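Long-range contact in dipicolinate synthase subunit A (Bacillus halodurans, PDB 3D4O), which probably helps make dipicolinate, a spore-core metabolite, as the A subunit of a synthase, with Rossmann-type domains that probably bind NAD(P): residues K180-A192 against M199-D213. Sequence-based numbering, arbitrary orientation.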
loop_
_atom_site.group_PDB
_atom_site.type_symbol
_atom_site.label_atom_id
_atom_site.label_comp_id
_atom_site.label_asym_id
_atom_site.label_seq_id
_atom_site.Cartn_x
_atom_site.Cartn_y
_atom_site.Cartn_z
ATOM N N LYS C 180 -2.565 -13.624 8.629
ATOM C CA LYS C 180 -2.584 -15.069 8.910
ATOM C C LYS C 180 -2.552 -15.665 7.529
ATOM O O LYS C 180 -3.533 -15.692 6.809
ATOM C CB LYS C 180 -3.805 -15.486 9.709
ATOM C CG LYS C 180 -3.778 -14.942 11.116
ATOM C CD LYS C 180 -5.132 -15.048 11.810
ATOM C CE LYS C 180 -5.046 -14.547 13.280
ATOM N NZ LYS C 180 -4.401 -13.193 13.404
ATOM N N VAL C 181 -1.363 -16.097 7.179
ATOM C CA VAL C 181 -1.066 -16.521 5.852
ATOM C C VAL C 181 -1.117 -18.004 5.640
ATOM O O VAL C 181 -0.564 -18.795 6.386
ATOM C CB VAL C 181 0.338 -16.061 5.432
ATOM C CG1 VAL C 181 0.672 -16.628 4.060
ATOM C CG2 VAL C 181 0.483 -14.510 5.468
ATOM N N LYS C 182 -1.805 -18.362 4.581
ATOM C CA LYS C 182 -1.847 -19.761 4.178
ATOM C C LYS C 182 -1.359 -19.791 2.754
ATOM O O LYS C 182 -1.611 -18.869 2.002
ATOM C CB LYS C 182 -3.233 -20.381 4.315
ATOM C CG LYS C 182 -4.334 -19.700 3.553
ATOM C CD LYS C 182 -5.613 -20.578 3.505
ATOM C CE LYS C 182 -6.283 -20.735 4.843
ATOM N NZ LYS C 182 -7.567 -21.571 4.841
ATOM N N VAL C 183 -0.586 -20.815 2.438
ATOM C CA VAL C 183 -0.014 -20.957 1.110
ATOM C C VAL C 183 -0.432 -22.290 0.483
ATOM O O VAL C 183 -0.328 -23.373 1.079
ATOM C CB VAL C 183 1.538 -20.801 1.109
ATOM C CG1 VAL C 183 2.077 -20.753 -0.378
ATOM C CG2 VAL C 183 1.998 -19.539 1.872
ATOM N N GLY C 184 -0.930 -22.178 -0.730
ATOM C CA GLY C 184 -1.358 -23.344 -1.513
ATOM C C GLY C 184 -0.329 -23.759 -2.542
ATOM O O GLY C 184 0.235 -22.934 -3.243
ATOM N N ALA C 185 -0.061 -25.055 -2.591
ATOM C CA ALA C 185 0.913 -25.618 -3.572
ATOM C C ALA C 185 0.696 -27.101 -3.721
ATOM O O ALA C 185 0.062 -27.726 -2.907
ATOM C CB ALA C 185 2.362 -25.348 -3.130
ATOM N N ARG C 186 1.240 -27.653 -4.777
ATOM C CA ARG C 186 1.093 -29.065 -5.040
ATOM C C ARG C 186 2.237 -29.955 -4.493
ATOM O O ARG C 186 2.006 -31.070 -4.034
ATOM C CB ARG C 186 0.970 -29.286 -6.547
ATOM C CG ARG C 186 0.463 -30.660 -6.868
ATOM C CD ARG C 186 0.358 -30.916 -8.342
ATOM N NE ARG C 186 1.608 -30.510 -8.975
ATOM C CZ ARG C 186 2.748 -31.196 -8.917
ATOM N NH1 ARG C 186 2.830 -32.356 -8.264
ATOM N NH2 ARG C 186 3.814 -30.713 -9.531
ATOM N N GLU C 187 3.459 -29.443 -4.563
ATOM C CA GLU C 187 4.668 -30.226 -4.189
ATOM C C GLU C 187 4.878 -30.374 -2.682
ATOM O O GLU C 187 4.800 -29.408 -1.934
ATOM C CB GLU C 187 5.920 -29.655 -4.834
ATOM C CG GLU C 187 5.909 -29.705 -6.366
ATOM C CD GLU C 187 5.205 -28.498 -6.989
ATOM O OE1 GLU C 187 4.305 -27.946 -6.342
ATOM O OE2 GLU C 187 5.559 -28.107 -8.119
ATOM N N SER C 188 5.160 -31.606 -2.270
ATOM C CA SER C 188 5.319 -31.926 -0.848
ATOM C C SER C 188 6.475 -31.164 -0.199
ATOM O O SER C 188 6.411 -30.792 0.969
ATOM C CB SER C 188 5.478 -33.439 -0.640
ATOM O OG SER C 188 6.632 -33.942 -1.318
ATOM N N ASP C 189 7.525 -30.916 -0.969
ATOM C CA ASP C 189 8.701 -30.239 -0.413
ATOM C C ASP C 189 8.301 -28.810 -0.137
ATOM O O ASP C 189 8.638 -28.241 0.906
ATOM C CB ASP C 189 9.962 -30.345 -1.293
ATOM C CG ASP C 189 9.775 -29.757 -2.652
ATOM O OD1 ASP C 189 8.703 -30.004 -3.233
ATOM O OD2 ASP C 189 10.700 -29.081 -3.142
ATOM N N LEU C 190 7.509 -28.252 -1.048
ATOM C CA LEU C 190 7.058 -26.866 -0.905
ATOM C C LEU C 190 6.079 -26.707 0.261
ATOM O O LEU C 190 6.075 -25.675 0.951
ATOM C CB LEU C 190 6.448 -26.292 -2.198
ATOM C CG LEU C 190 7.394 -26.136 -3.399
ATOM C CD1 LEU C 190 6.643 -25.602 -4.627
ATOM C CD2 LEU C 190 8.559 -25.266 -3.052
ATOM N N LEU C 191 5.243 -27.723 0.454
ATOM C CA LEU C 191 4.241 -27.696 1.533
ATOM C C LEU C 191 4.981 -27.794 2.868
ATOM O O LEU C 191 4.604 -27.178 3.876
ATOM C CB LEU C 191 3.230 -28.837 1.390
ATOM C CG LEU C 191 2.337 -28.743 0.159
ATOM C CD1 LEU C 191 1.598 -30.095 -0.085
ATOM C CD2 LEU C 191 1.354 -27.520 0.252
ATOM N N ALA C 192 6.077 -28.531 2.828
ATOM C CA ALA C 192 6.939 -28.697 4.006
ATOM C C ALA C 192 7.559 -27.356 4.346
ATOM O O ALA C 192 7.605 -26.955 5.505
ATOM C CB ALA C 192 8.032 -29.699 3.763
HETATM N N MSE C 199 3.819 -20.891 8.358
HETATM C CA MSE C 199 2.608 -20.545 7.679
HETATM C C MSE C 199 1.797 -21.829 7.467
HETATM O O MSE C 199 2.304 -22.930 7.634
HETATM C CB MSE C 199 2.920 -19.844 6.361
HETATM C CG MSE C 199 3.703 -18.552 6.565
HETATM SE SE MSE C 199 4.144 -17.613 4.891
HETATM C CE MSE C 199 4.985 -19.047 3.977
ATOM N N GLU C 200 0.550 -21.675 7.052
ATOM C CA GLU C 200 -0.343 -22.830 6.926
ATOM C C GLU C 200 -0.366 -23.357 5.501
ATOM O O GLU C 200 -0.851 -22.676 4.602
ATOM C CB GLU C 200 -1.778 -22.483 7.365
ATOM C CG GLU C 200 -2.716 -23.670 7.139
ATOM C CD GLU C 200 -4.193 -23.378 7.406
ATOM O OE1 GLU C 200 -4.552 -22.285 7.919
ATOM O OE2 GLU C 200 -4.992 -24.279 7.088
ATOM N N PRO C 201 0.184 -24.554 5.282
ATOM C CA PRO C 201 0.134 -25.058 3.922
ATOM C C PRO C 201 -1.136 -25.771 3.630
ATOM O O PRO C 201 -1.810 -26.247 4.535
ATOM C CB PRO C 201 1.246 -26.107 3.895
ATOM C CG PRO C 201 1.313 -26.635 5.281
ATOM C CD PRO C 201 0.884 -25.483 6.194
ATOM N N PHE C 202 -1.475 -25.811 2.359
ATOM C CA PHE C 202 -2.601 -26.614 1.905
ATOM C C PHE C 202 -2.375 -27.103 0.493
ATOM O O PHE C 202 -1.774 -26.417 -0.288
ATOM C CB PHE C 202 -3.933 -25.879 2.021
ATOM C CG PHE C 202 -4.101 -24.695 1.083
ATOM C CD1 PHE C 202 -3.629 -23.449 1.437
ATOM C CD2 PHE C 202 -4.812 -24.831 -0.090
ATOM C CE1 PHE C 202 -3.825 -22.355 0.626
ATOM C CE2 PHE C 202 -5.028 -23.742 -0.926
ATOM C CZ PHE C 202 -4.518 -22.508 -0.569
ATOM N N HIS C 203 -2.846 -28.299 0.174
ATOM C CA HIS C 203 -2.668 -28.806 -1.184
ATOM C C HIS C 203 -3.572 -27.991 -2.075
ATOM O O HIS C 203 -4.764 -27.780 -1.807
ATOM C CB HIS C 203 -2.965 -30.309 -1.315
ATOM C CG HIS C 203 -2.466 -30.912 -2.594
ATOM N ND1 HIS C 203 -3.205 -30.922 -3.757
ATOM C CD2 HIS C 203 -1.311 -31.562 -2.879
ATOM C CE1 HIS C 203 -2.525 -31.545 -4.702
ATOM N NE2 HIS C 203 -1.373 -31.945 -4.193
ATOM N N ILE C 204 -2.973 -27.552 -3.162
ATOM C CA ILE C 204 -3.620 -26.661 -4.103
ATOM C C ILE C 204 -4.955 -27.209 -4.610
ATOM O O ILE C 204 -5.842 -26.462 -5.033
ATOM C CB ILE C 204 -2.691 -26.348 -5.279
ATOM C CG1 ILE C 204 -3.174 -25.111 -6.021
ATOM C CG2 ILE C 204 -2.576 -27.581 -6.218
ATOM C CD1 ILE C 204 -3.176 -23.830 -5.247
ATOM N N SER C 205 -5.105 -28.522 -4.535
ATOM C CA SER C 205 -6.321 -29.181 -5.047
ATOM C C SER C 205 -7.514 -28.944 -4.138
ATOM O O SER C 205 -8.638 -29.221 -4.490
ATOM C CB SER C 205 -6.090 -30.688 -5.243
ATOM O OG SER C 205 -5.899 -31.326 -3.998
ATOM N N LYS C 206 -7.250 -28.395 -2.971
ATOM C CA LYS C 206 -8.284 -28.117 -1.980
ATOM C C LYS C 206 -8.597 -26.638 -1.866
ATOM O O LYS C 206 -9.133 -26.191 -0.862
ATOM C CB LYS C 206 -7.822 -28.611 -0.596
ATOM C CG LYS C 206 -7.475 -30.082 -0.569
ATOM C CD LYS C 206 -8.654 -30.907 -1.023
ATOM N N ALA C 207 -8.230 -25.882 -2.892
ATOM C CA ALA C 207 -8.452 -24.423 -2.889
ATOM C C ALA C 207 -9.840 -23.992 -2.499
ATOM O O ALA C 207 -10.014 -23.052 -1.718
ATOM C CB ALA C 207 -8.093 -23.802 -4.237
ATOM N N ALA C 208 -10.830 -24.667 -3.054
ATOM C CA ALA C 208 -12.242 -24.285 -2.862
ATOM C C ALA C 208 -12.599 -24.311 -1.403
ATOM O O ALA C 208 -13.276 -23.437 -0.877
ATOM C CB ALA C 208 -13.195 -25.216 -3.649
ATOM N N GLN C 209 -12.130 -25.345 -0.742
ATOM C CA GLN C 209 -12.400 -25.520 0.697
ATOM C C GLN C 209 -11.584 -24.534 1.488
ATOM O O GLN C 209 -12.072 -23.860 2.391
ATOM C CB GLN C 209 -12.068 -26.957 1.123
ATOM C CG GLN C 209 -11.900 -27.198 2.610
ATOM C CD GLN C 209 -11.363 -28.623 2.880
ATOM O OE1 GLN C 209 -11.831 -29.610 2.273
ATOM N NE2 GLN C 209 -10.366 -28.725 3.759
ATOM N N GLU C 210 -10.340 -24.389 1.094
ATOM C CA GLU C 210 -9.402 -23.606 1.917
ATOM C C GLU C 210 -9.550 -22.091 1.820
ATOM O O GLU C 210 -9.191 -21.361 2.770
ATOM C CB GLU C 210 -7.967 -24.054 1.646
ATOM C CG GLU C 210 -7.784 -25.520 2.000
ATOM C CD GLU C 210 -7.973 -25.780 3.481
ATOM O OE1 GLU C 210 -7.654 -24.880 4.308
ATOM O OE2 GLU C 210 -8.429 -26.890 3.805
ATOM N N LEU C 211 -10.166 -21.635 0.742
ATOM C CA LEU C 211 -10.281 -20.184 0.485
ATOM C C LEU C 211 -11.606 -19.569 0.865
ATOM O O LEU C 211 -11.870 -18.401 0.560
ATOM C CB LEU C 211 -9.999 -19.848 -0.990
ATOM C CG LEU C 211 -8.598 -20.151 -1.544
ATOM C CD1 LEU C 211 -8.435 -19.516 -2.928
ATOM C CD2 LEU C 211 -7.520 -19.691 -0.618
ATOM N N ARG C 212 -12.451 -20.365 1.497
ATOM C CA ARG C 212 -13.796 -19.909 1.844
ATOM C C ARG C 212 -13.823 -18.848 2.937
ATOM O O ARG C 212 -14.828 -18.162 3.111
ATOM C CB ARG C 212 -14.750 -21.083 2.131
ATOM C CG ARG C 212 -14.503 -21.935 3.334
ATOM C CD ARG C 212 -15.201 -23.282 3.123
ATOM N N ASP C 213 -12.706 -18.683 3.635
ATOM C CA ASP C 213 -12.621 -17.668 4.692
ATOM C C ASP C 213 -11.510 -16.657 4.448
ATOM O O ASP C 213 -11.155 -15.860 5.316
ATOM C CB ASP C 213 -12.443 -18.310 6.071
ATOM C CG ASP C 213 -11.175 -19.136 6.184
ATOM O OD1 ASP C 213 -10.486 -19.318 5.155
ATOM O OD2 ASP C 213 -10.873 -19.608 7.306
HETATM O O HOH W 1 -7.061 -21.508 7.742
#
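V181, V183 and A185 bond through their backbones to the strand 200-203 and to I204 just beyond it, completing a beta-alpha-beta crossover through helix 188-196 at the edge, within this chain, of a parallel Rossmann-type sheet. Five N-H...O bonds join the two segments, among them V183 N to E200 O at 2.9 Å and F202 N to V183 O at 3.0 Å; the last, I204 N to A185 O, comes from above the carbonyl plane.

On the face toward helix 165-176, M199 lies alongside V181, its SE 3.7 Å from V181 CG1, and bends at chi3 (-53°) to bring CE against V183 CG2. L191, from the crossover helix, sets CD2 3.9 Å from P201 CB.

Polar contacts gather on the other face around K182, which runs at about a right angle to F202, its CD meeting CE1 of that ring. Its NZ donates to a lone pair of E210 O (2.6 Å) of helix 207-210, makes a weak hydrogen bond within a salt bridge to E210 OE1 and a long salt bridge with D213 OD1, and reaches E200 OE1 through a weakly held water. A methionine here would probably leave E210 O and the surrounding carboxylates without their cationic partner.

F202, with CG between its backbone N and carbonyl carbon (chi1 68°), turns its ring back over the neighbouring strand. E210 CB covers one ring face, and G184 CA sits over the opposite one, 3.4 Å from F202 CZ.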